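Local coordinates for protein condensin complex subunit 3 (Schizosaccharomyces pombe, PDB 5OQR) that serves as a regulatory subunit of the condensin complex, which is required for converting interphase chromatin into mitotic-like condensed chromosomes, at residues 316-319 and 320-324; 508-511 and 512-516; 615-618 and 619-622; 769-772 and 773-777. All blocks are in the same frame, centred on the assembly; numbering follows the deposited sequence.

Contact 1: 316-319 and 320-324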
loop_
_atom_site.group_PDB
_atom_site.type_symbol
_atom_site.label_atom_id
_atom_site.label_comp_id
_atom_site.label_asym_id
_atom_site.label_seq_id
_atom_site.Cartn_x
_atom_site.Cartn_y
_atom_site.Cartn_z
ATOM N N THR A 316 -1.652 4.383 24.875
ATOM C CA THR A 316 -2.235 3.388 23.981
ATOM C C THR A 316 -3.168 2.452 24.738
ATOM O O THR A 316 -4.254 2.122 24.249
ATOM C CB THR A 316 -1.130 2.591 23.287
ATOM O OG1 THR A 316 -0.199 3.490 22.672
ATOM C CG2 THR A 316 -1.722 1.683 22.218
ATOM N N PHE A 317 -2.754 2.004 25.925
ATOM C CA PHE A 317 -3.624 1.193 26.769
ATOM C C PHE A 317 -4.946 1.906 27.018
ATOM O O PHE A 317 -6.023 1.312 26.898
ATOM C CB PHE A 317 -2.908 0.883 28.085
ATOM C CG PHE A 317 -3.792 0.288 29.141
ATOM C CD1 PHE A 317 -3.924 -1.082 29.261
ATOM C CD2 PHE A 317 -4.477 1.099 30.029
ATOM C CE1 PHE A 317 -4.731 -1.630 30.234
ATOM C CE2 PHE A 317 -5.286 0.555 31.002
ATOM C CZ PHE A 317 -5.411 -0.811 31.106
ATOM N N ASN A 318 -4.878 3.191 27.366
ATOM C CA ASN A 318 -6.089 3.980 27.552
ATOM C C ASN A 318 -6.876 4.085 26.251
ATOM O O ASN A 318 -8.111 4.059 26.257
ATOM C CB ASN A 318 -5.717 5.367 28.082
ATOM C CG ASN A 318 -6.922 6.242 28.341
ATOM O OD1 ASN A 318 -7.701 5.987 29.254
ATOM N ND2 ASN A 318 -7.072 7.293 27.547
ATOM N N GLU A 319 -6.174 4.196 25.124
ATOM C CA GLU A 319 -6.843 4.278 23.830
ATOM C C GLU A 319 -7.585 2.985 23.507
ATOM O O GLU A 319 -8.717 3.018 23.013
ATOM C CB GLU A 319 -5.816 4.594 22.746
ATOM C CG GLU A 319 -6.345 5.421 21.596
ATOM C CD GLU A 319 -5.237 6.132 20.847
ATOM O OE1 GLU A 319 -4.734 5.569 19.852
ATOM O OE2 GLU A 319 -4.854 7.246 21.265
ATOM N N ILE A 320 -6.961 1.839 23.782
ATOM C CA ILE A 320 -7.594 0.549 23.515
ATOM C C ILE A 320 -8.852 0.393 24.360
ATOM O O ILE A 320 -9.949 0.152 23.840
ATOM C CB ILE A 320 -6.600 -0.598 23.775
ATOM C CG1 ILE A 320 -5.447 -0.540 22.772
ATOM C CG2 ILE A 320 -7.297 -1.954 23.697
ATOM C CD1 ILE A 320 -4.255 -1.382 23.164
ATOM N N CYS A 321 -8.709 0.526 25.680
ATOM C CA CYS A 321 -9.820 0.243 26.583
ATOM C C CYS A 321 -11.039 1.095 26.259
ATOM O O CYS A 321 -12.177 0.633 26.391
ATOM C CB CYS A 321 -9.382 0.466 28.029
ATOM S SG CYS A 321 -8.124 -0.688 28.602
ATOM N N ILE A 322 -10.828 2.342 25.840
ATOM C CA ILE A 322 -11.951 3.201 25.479
ATOM C C ILE A 322 -12.647 2.665 24.234
ATOM O O ILE A 322 -13.878 2.562 24.184
ATOM C CB ILE A 322 -11.475 4.653 25.287
ATOM C CG1 ILE A 322 -11.054 5.241 26.636
ATOM C CG2 ILE A 322 -12.572 5.508 24.653
ATOM C CD1 ILE A 322 -10.462 6.631 26.563
ATOM N N GLU A 323 -11.869 2.325 23.205
ATOM C CA GLU A 323 -12.452 1.755 21.996
ATOM C C GLU A 323 -13.128 0.425 22.298
ATOM O O GLU A 323 -14.276 0.193 21.906
ATOM C CB GLU A 323 -11.368 1.578 20.934
ATOM C CG GLU A 323 -11.871 1.040 19.599
ATOM C CD GLU A 323 -10.961 -0.023 19.011
ATOM O OE1 GLU A 323 -11.431 -0.801 18.154
ATOM O OE2 GLU A 323 -9.776 -0.085 19.406
ATOM N N LYS A 324 -12.423 -0.464 22.996
ATOM C CA LYS A 324 -12.964 -1.768 23.348
ATOM C C LYS A 324 -13.994 -1.699 24.467
ATOM O O LYS A 324 -14.676 -2.699 24.718
ATOM C CB LYS A 324 -11.828 -2.704 23.758
ATOM C CG LYS A 324 -11.525 -3.808 22.760
ATOM C CD LYS A 324 -11.153 -3.266 21.394
ATOM C CE LYS A 324 -10.511 -4.351 20.545
ATOM N NZ LYS A 324 -10.461 -3.995 19.103
#

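Contact 2: 508-511 and 512-516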
loop_
_atom_site.group_PDB
_atom_site.type_symbol
_atom_site.label_atom_id
_atom_site.label_comp_id
_atom_site.label_asym_id
_atom_site.label_seq_id
_atom_site.Cartn_x
_atom_site.Cartn_y
_atom_site.Cartn_z
ATOM N N GLU A 508 -1.522 32.341 7.127
ATOM C CA GLU A 508 -2.192 31.140 7.614
ATOM C C GLU A 508 -3.267 31.493 8.634
ATOM O O GLU A 508 -4.337 30.877 8.656
ATOM C CB GLU A 508 -1.174 30.178 8.220
ATOM C CG GLU A 508 -0.062 29.769 7.270
ATOM C CD GLU A 508 0.972 28.884 7.935
ATOM O OE1 GLU A 508 0.683 27.690 8.156
ATOM O OE2 GLU A 508 2.072 29.387 8.251
ATOM N N CYS A 509 -2.999 32.485 9.488
ATOM C CA CYS A 509 -4.006 32.928 10.444
ATOM C C CYS A 509 -5.171 33.606 9.737
ATOM O O CYS A 509 -6.334 33.377 10.082
ATOM C CB CYS A 509 -3.384 33.883 11.466
ATOM S SG CYS A 509 -2.260 33.120 12.640
ATOM N N LEU A 510 -4.875 34.452 8.750
ATOM C CA LEU A 510 -5.934 35.110 7.996
ATOM C C LEU A 510 -6.820 34.091 7.290
ATOM O O LEU A 510 -8.042 34.257 7.231
ATOM C CB LEU A 510 -5.322 36.083 6.991
ATOM C CG LEU A 510 -6.278 36.771 6.019
ATOM C CD1 LEU A 510 -7.437 37.424 6.743
ATOM C CD2 LEU A 510 -5.526 37.796 5.201
ATOM N N SER A 511 -6.222 33.024 6.761
ATOM C CA SER A 511 -6.998 32.007 6.062
ATOM C C SER A 511 -8.041 31.389 6.980
ATOM O O SER A 511 -9.206 31.232 6.598
ATOM C CB SER A 511 -6.066 30.930 5.507
ATOM O OG SER A 511 -5.125 31.481 4.606
ATOM N N LEU A 512 -7.641 31.032 8.202
ATOM C CA LEU A 512 -8.557 30.364 9.120
ATOM C C LEU A 512 -9.702 31.273 9.538
ATOM O O LEU A 512 -10.781 30.784 9.887
ATOM C CB LEU A 512 -7.799 29.874 10.352
ATOM C CG LEU A 512 -6.822 28.723 10.113
ATOM C CD1 LEU A 512 -5.923 28.533 11.315
ATOM C CD2 LEU A 512 -7.575 27.441 9.805
ATOM N N VAL A 513 -9.493 32.590 9.519
ATOM C CA VAL A 513 -10.585 33.506 9.820
ATOM C C VAL A 513 -11.538 33.590 8.640
ATOM O O VAL A 513 -12.749 33.763 8.820
ATOM C CB VAL A 513 -10.032 34.892 10.200
ATOM C CG1 VAL A 513 -11.164 35.863 10.493
ATOM C CG2 VAL A 513 -9.119 34.782 11.400
ATOM N N CYS A 514 -11.015 33.466 7.420
ATOM C CA CYS A 514 -11.870 33.478 6.241
ATOM C C CYS A 514 -12.804 32.278 6.217
ATOM O O CYS A 514 -13.902 32.359 5.660
ATOM C CB CYS A 514 -11.011 33.513 4.981
ATOM S SG CYS A 514 -10.172 35.080 4.732
ATOM N N LEU A 515 -12.396 31.160 6.820
ATOM C CA LEU A 515 -13.261 29.991 6.904
ATOM C C LEU A 515 -14.428 30.189 7.861
ATOM O O LEU A 515 -15.291 29.310 7.944
ATOM C CB LEU A 515 -12.450 28.771 7.338
ATOM C CG LEU A 515 -11.186 28.489 6.527
ATOM C CD1 LEU A 515 -10.490 27.246 7.052
ATOM C CD2 LEU A 515 -11.504 28.342 5.047
ATOM N N LEU A 516 -14.472 31.306 8.587
ATOM C CA LEU A 516 -15.559 31.583 9.516
ATOM C C LEU A 516 -16.533 32.633 9.002
ATOM O O LEU A 516 -17.644 32.731 9.530
ATOM C CB LEU A 516 -14.991 32.042 10.864
ATOM C CG LEU A 516 -14.086 31.028 11.569
ATOM C CD1 LEU A 516 -13.438 31.643 12.790
ATOM C CD2 LEU A 516 -14.870 29.792 11.963
#

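Contact 3: 615-618 and 619-622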
loop_
_atom_site.group_PDB
_atom_site.type_symbol
_atom_site.label_atom_id
_atom_site.label_comp_id
_atom_site.label_asym_id
_atom_site.label_seq_id
_atom_site.Cartn_x
_atom_site.Cartn_y
_atom_site.Cartn_z
ATOM N N PRO A 615 4.266 10.726 -18.207
ATOM C CA PRO A 615 5.596 10.264 -17.777
ATOM C C PRO A 615 6.366 11.283 -16.956
ATOM O O PRO A 615 7.106 10.886 -16.047
ATOM C CB PRO A 615 6.306 9.955 -19.103
ATOM C CG PRO A 615 5.541 10.703 -20.138
ATOM C CD PRO A 615 4.129 10.679 -19.673
ATOM N N ASN A 616 6.231 12.579 -17.240
ATOM C CA ASN A 616 7.009 13.572 -16.506
ATOM C C ASN A 616 6.647 13.607 -15.026
ATOM O O ASN A 616 7.399 14.181 -14.229
ATOM C CB ASN A 616 6.822 14.962 -17.123
ATOM C CG ASN A 616 5.431 15.533 -16.895
ATOM O OD1 ASN A 616 4.602 14.944 -16.202
ATOM N ND2 ASN A 616 5.175 16.696 -17.478
ATOM N N THR A 617 5.520 13.011 -14.645
ATOM C CA THR A 617 5.054 12.998 -13.267
ATOM C C THR A 617 5.180 11.623 -12.621
ATOM O O THR A 617 4.766 11.452 -11.472
ATOM C CB THR A 617 3.593 13.471 -13.214
ATOM O OG1 THR A 617 3.454 14.669 -13.987
ATOM C CG2 THR A 617 3.146 13.770 -11.786
ATOM N N VAL A 618 5.754 10.642 -13.321
ATOM C CA VAL A 618 5.771 9.278 -12.803
ATOM C C VAL A 618 6.544 9.209 -11.492
ATOM O O VAL A 618 6.174 8.467 -10.576
ATOM C CB VAL A 618 6.354 8.316 -13.855
ATOM C CG1 VAL A 618 7.836 8.595 -14.094
ATOM C CG2 VAL A 618 6.138 6.875 -13.431
ATOM N N ASP A 619 7.630 9.978 -11.380
ATOM C CA ASP A 619 8.454 9.920 -10.178
ATOM C C ASP A 619 7.734 10.509 -8.972
ATOM O O ASP A 619 8.000 10.105 -7.835
ATOM C CB ASP A 619 9.776 10.648 -10.414
ATOM C CG ASP A 619 10.639 9.961 -11.452
ATOM O OD1 ASP A 619 10.668 8.712 -11.468
ATOM O OD2 ASP A 619 11.285 10.667 -12.254
ATOM N N ASN A 620 6.829 11.460 -9.192
ATOM C CA ASN A 620 6.031 12.013 -8.106
ATOM C C ASN A 620 5.074 10.956 -7.570
ATOM O O ASN A 620 3.923 10.874 -8.008
ATOM C CB ASN A 620 5.263 13.245 -8.586
ATOM C CG ASN A 620 4.485 13.923 -7.475
ATOM O OD1 ASN A 620 4.215 13.329 -6.432
ATOM N ND2 ASN A 620 4.115 15.177 -7.699
ATOM N N HIS A 621 5.538 10.143 -6.622
ATOM C CA HIS A 621 4.702 9.091 -6.062
ATOM C C HIS A 621 3.642 9.630 -5.115
ATOM O O HIS A 621 2.622 8.964 -4.906
ATOM C CB HIS A 621 5.563 8.065 -5.324
ATOM C CG HIS A 621 6.587 7.400 -6.189
ATOM N ND1 HIS A 621 7.341 8.086 -7.118
ATOM C CD2 HIS A 621 6.988 6.109 -6.263
ATOM C CE1 HIS A 621 8.156 7.246 -7.729
ATOM N NE2 HIS A 621 7.963 6.040 -7.228
ATOM N N ALA A 622 3.859 10.811 -4.535
ATOM C CA ALA A 622 2.842 11.414 -3.682
ATOM C C ALA A 622 1.582 11.717 -4.481
ATOM O O ALA A 622 0.467 11.410 -4.048
ATOM C CB ALA A 622 3.389 12.688 -3.035
#

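Contact 4: 769-772 and 773-777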
loop_
_atom_site.group_PDB
_atom_site.type_symbol
_atom_site.label_atom_id
_atom_site.label_comp_id
_atom_site.label_asym_id
_atom_site.label_seq_id
_atom_site.Cartn_x
_atom_site.Cartn_y
_atom_site.Cartn_z
ATOM N N SER A 769 -8.692 -4.581 -37.636
ATOM C CA SER A 769 -9.649 -3.494 -37.461
ATOM C C SER A 769 -11.004 -3.868 -38.045
ATOM O O SER A 769 -12.030 -3.804 -37.360
ATOM C CB SER A 769 -9.121 -2.216 -38.114
ATOM O OG SER A 769 -7.839 -1.875 -37.623
ATOM N N LEU A 770 -11.022 -4.272 -39.319
ATOM C CA LEU A 770 -12.271 -4.663 -39.960
ATOM C C LEU A 770 -12.943 -5.812 -39.225
ATOM O O LEU A 770 -14.175 -5.871 -39.162
ATOM C CB LEU A 770 -12.005 -5.049 -41.414
ATOM C CG LEU A 770 -11.528 -3.906 -42.310
ATOM C CD1 LEU A 770 -10.797 -4.444 -43.527
ATOM C CD2 LEU A 770 -12.704 -3.044 -42.729
ATOM N N SER A 771 -12.158 -6.731 -38.663
ATOM C CA SER A 771 -12.737 -7.858 -37.938
ATOM C C SER A 771 -13.367 -7.404 -36.627
ATOM O O SER A 771 -14.426 -7.906 -36.236
ATOM C CB SER A 771 -11.668 -8.917 -37.684
ATOM O OG SER A 771 -12.234 -10.093 -37.133
ATOM N N ILE A 772 -12.731 -6.460 -35.932
ATOM C CA ILE A 772 -13.306 -5.934 -34.699
ATOM C C ILE A 772 -14.596 -5.182 -34.995
ATOM O O ILE A 772 -15.600 -5.347 -34.293
ATOM C CB ILE A 772 -12.285 -5.037 -33.974
ATOM C CG1 ILE A 772 -11.046 -5.844 -33.584
ATOM C CG2 ILE A 772 -12.904 -4.410 -32.725
ATOM C CD1 ILE A 772 -9.862 -4.987 -33.198
ATOM N N LEU A 773 -14.591 -4.348 -36.034
ATOM C CA LEU A 773 -15.793 -3.599 -36.382
ATOM C C LEU A 773 -16.922 -4.527 -36.802
ATOM O O LEU A 773 -18.082 -4.310 -36.437
ATOM C CB LEU A 773 -15.479 -2.597 -37.491
ATOM C CG LEU A 773 -14.586 -1.420 -37.096
ATOM C CD1 LEU A 773 -14.235 -0.593 -38.315
ATOM C CD2 LEU A 773 -15.259 -0.552 -36.043
ATOM N N ALA A 774 -16.604 -5.575 -37.565
ATOM C CA ALA A 774 -17.635 -6.511 -37.997
ATOM C C ALA A 774 -18.209 -7.280 -36.815
ATOM O O ALA A 774 -19.427 -7.459 -36.713
ATOM C CB ALA A 774 -17.066 -7.475 -39.034
ATOM N N LYS A 775 -17.348 -7.744 -35.912
ATOM C CA LYS A 775 -17.829 -8.459 -34.738
ATOM C C LYS A 775 -18.653 -7.552 -33.835
ATOM O O LYS A 775 -19.617 -8.009 -33.211
ATOM C CB LYS A 775 -16.647 -9.047 -33.975
ATOM C CG LYS A 775 -16.995 -10.246 -33.111
ATOM C CD LYS A 775 -15.749 -10.863 -32.494
ATOM C CE LYS A 775 -14.864 -11.525 -33.543
ATOM N NZ LYS A 775 -13.459 -11.036 -33.473
ATOM N N PHE A 776 -18.291 -6.271 -33.753
ATOM C CA PHE A 776 -19.069 -5.324 -32.966
ATOM C C PHE A 776 -20.407 -5.030 -33.631
ATOM O O PHE A 776 -21.445 -4.984 -32.961
ATOM C CB PHE A 776 -18.268 -4.036 -32.774
ATOM C CG PHE A 776 -18.833 -3.118 -31.734
ATOM C CD1 PHE A 776 -18.484 -3.262 -30.405
ATOM C CD2 PHE A 776 -19.709 -2.108 -32.086
ATOM C CE1 PHE A 776 -19.000 -2.420 -29.444
ATOM C CE2 PHE A 776 -20.229 -1.262 -31.130
ATOM C CZ PHE A 776 -19.873 -1.417 -29.807
ATOM N N GLU A 777 -20.403 -4.837 -34.952
ATOM C CA GLU A 777 -21.642 -4.542 -35.663
ATOM C C GLU A 777 -22.628 -5.698 -35.555
ATOM O O GLU A 777 -23.839 -5.481 -35.442
ATOM C CB GLU A 777 -21.337 -4.230 -37.126
ATOM C CG GLU A 777 -22.497 -3.632 -37.885
ATOM C CD GLU A 777 -22.097 -3.156 -39.265
ATOM O OE1 GLU A 777 -22.987 -2.754 -40.041
ATOM O OE2 GLU A 777 -20.886 -3.183 -39.571
#

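Contact 1: 316-319 and 320-324
T316 and I320 meet one turn apart on helix 308-324. I320 can be followed outward from its backbone. Its CB lies 3.6 Å from T316 O. CG1 of I320 comes to 3.3 Å from T316 O, because chi1 of -66° keeps that branch beside the backbone N and so close to the preceding turn. The tip, I320 CD1, ends 4.1 Å from T316 CG2, methyl to methyl, with the two side chains crossing at a slant. T316 O also takes the backbone N-H of I320 at 2.8 Å. With an alanine here, T316 CG2 would probably lose its methyl partner and a gap would open beside K283.

The next pair is F317 and C321. C321 SG sits over one face of the F317 ring, 3.9 Å from the ring centre and 17° off its normal, displaced toward CZ. This is a sulfur-aromatic contact. On another side of the helix, N318 ND2 lies 3.6 Å from I322 CD1, while N318 ND2 gives its hydrogen bond to S372 OG.

These three pairs are i to i+4 contacts on successive faces of an alpha-helix packed among other helices. T316 and I320 pack on helix 275-288, where K283 forms a salt bridge with E319. C321 and I322 rest on helix 327-330, and N318 and I322 lie against helix 356-372.

Contact 2: 508-511 and 512-516
L510 O receives two backbone N-H groups from the following turn. C514 N binds L510 O at 3.1 Å. V513 N adds a weak and strongly bent bond to L510 O at 3.2 Å. V513 N is shared in turn, since it also makes a weak bond to C509 O. One residue on, L515 N bonds to S511 O at 3.2 Å.

The side chains follow the same one-turn spacing. L510 CD1 and C514 SG touch at 4.1 Å. They can meet because chi1 of -70° lays the C514 sulfur beside its backbone N, facing the earlier turn. V513 CG2 rests 3.4 Å from C509 O, and L515 CG lies 3.4 Å from S511 O. L512 CG sits 3.6 Å from E508 O. Aliphatic groups thus flank several of the carbonyls that carry the backbone bonds. The S511 hydroxyl is buried and gripped three times, by Y528 OH, T546 OG1 and L507 O.

Both segments lie in HEAT 7, on the last part of helix 500-514 and the residues that follow. L510 and C514 pack on helix 518-534. C509 and V513 meet I491 of helix 480-495, and L512 reaches F470 of helix 457-471. Near helix 537-554, L515 touches D549 and M550. S511 and L512 also pack on apolar side chains of another protein chain.

Contact 3: 615-618 and 619-622
T617 and N620 come side by side through their first torsions. T617 has chi1 of -48°, which puts OG1 beside the backbone N and sends CG2 toward N620. N620 has chi1 of -176°, and its side chain runs the same way as that of T617. The arrangement is the N-terminal cap of helix 621-635, entered from a short 3-10 segment at 615-617. N620 is the N-cap residue, and its OD1 accepts the backbone N-H of L623. It is also the centre of an inverse gamma turn, which bends the chain into the helix.

The apolar touch is between T617 CG2 and N620 CB, 3.9 Å apart. N620 CB also lies 3.4 Å from T617 O. The backbone adds a weak bond from N620 N to T617 O at 3.1 Å. V618 N, just after the 3-10 segment, bonds to P615 O at 3.1 Å.

The polar ends share a partner on helix 580-597. Q583 gives NE2 to T617 OG1 and takes N620 ND2 on its OE1, so one amide links both side chains. N620 ND2 also binds T584 OG1, and T617 OG1 receives Q611 NE2. A valine in place of T617 would probably leave the amides of Q583 and Q611 without their hydroxyl acceptor and N616 OD1 without its donor. At the surface, V618 CG1 lies 3.9 Å from D619 OD1. T617 OG1 donates to N616 OD1 at 2.5 Å, lying 31° out of the plane of the N616 side-chain carbonyl.

Contact 4: 769-772 and 773-777
S769 and L773 open a regular run of i to i+4 backbone hydrogen bonds along helix 767-785. L773 N bonds to S769 O at 2.9 Å. The next three bonds repeat the step: A774 N to L770 O, K775 N to S771 O and F776 N to I772 O.

Carbon-to-carbonyl packing follows the same spacing. L773 CG stands 3.5 Å from S769 O, since chi1 of -69° keeps it beside the backbone N and close to the earlier turn. A774 CB lies 3.3 Å from L770 O. K775 CB is 3.4 Å from S771 O, and F776 CB is 3.3 Å from I772 O. These contacts come with the helix backbone and leave the ends of the longer side chains for other partners.

Polar side chains play a smaller part. K775 bends at its last two torsions and brings NZ back to 4.0 Å from S771 OG, near but too far for a hydrogen bond. Separately, the S769 hydroxyl is hydrogen-bonded to D766 OD2, just ahead of the helix.

Apolar packing lies on one face. L773 meets L734, F715 and Y758, F776 meets L734, L737 and A711, and I772 rests on I731. L770, S771 and K775 are exposed. This is an amphipathic alpha-helix, the last helix of the chain. Its apolar side packs on helices 706-717, 725-736 and 745-759, in a way consistent with the end of a HEAT-repeat alpha-solenoid.

Overall arrangement
The four contacts follow one another along the chain. Each is local, between side chains three to five residues apart. None closes a long loop, and none nests in or crosses another. Contact 1, on helix 308-324, faces helices 275-288, 327-330 and 356-372. Contact 2, in the last part of helix 500-514, faces helices 457-471, 480-495, 518-534 and 537-554. Contact 3 marks the turn from helix 601-613 into helix 621-635 and shares the family region 461-739 with contact 2. Both also touch another protein chain. Contact 4, on the final helix, faces helices 706-717, 725-736 and 745-759. Its centre lies about 62 Å from that of contact 1, on the opposite side of the chain's centre.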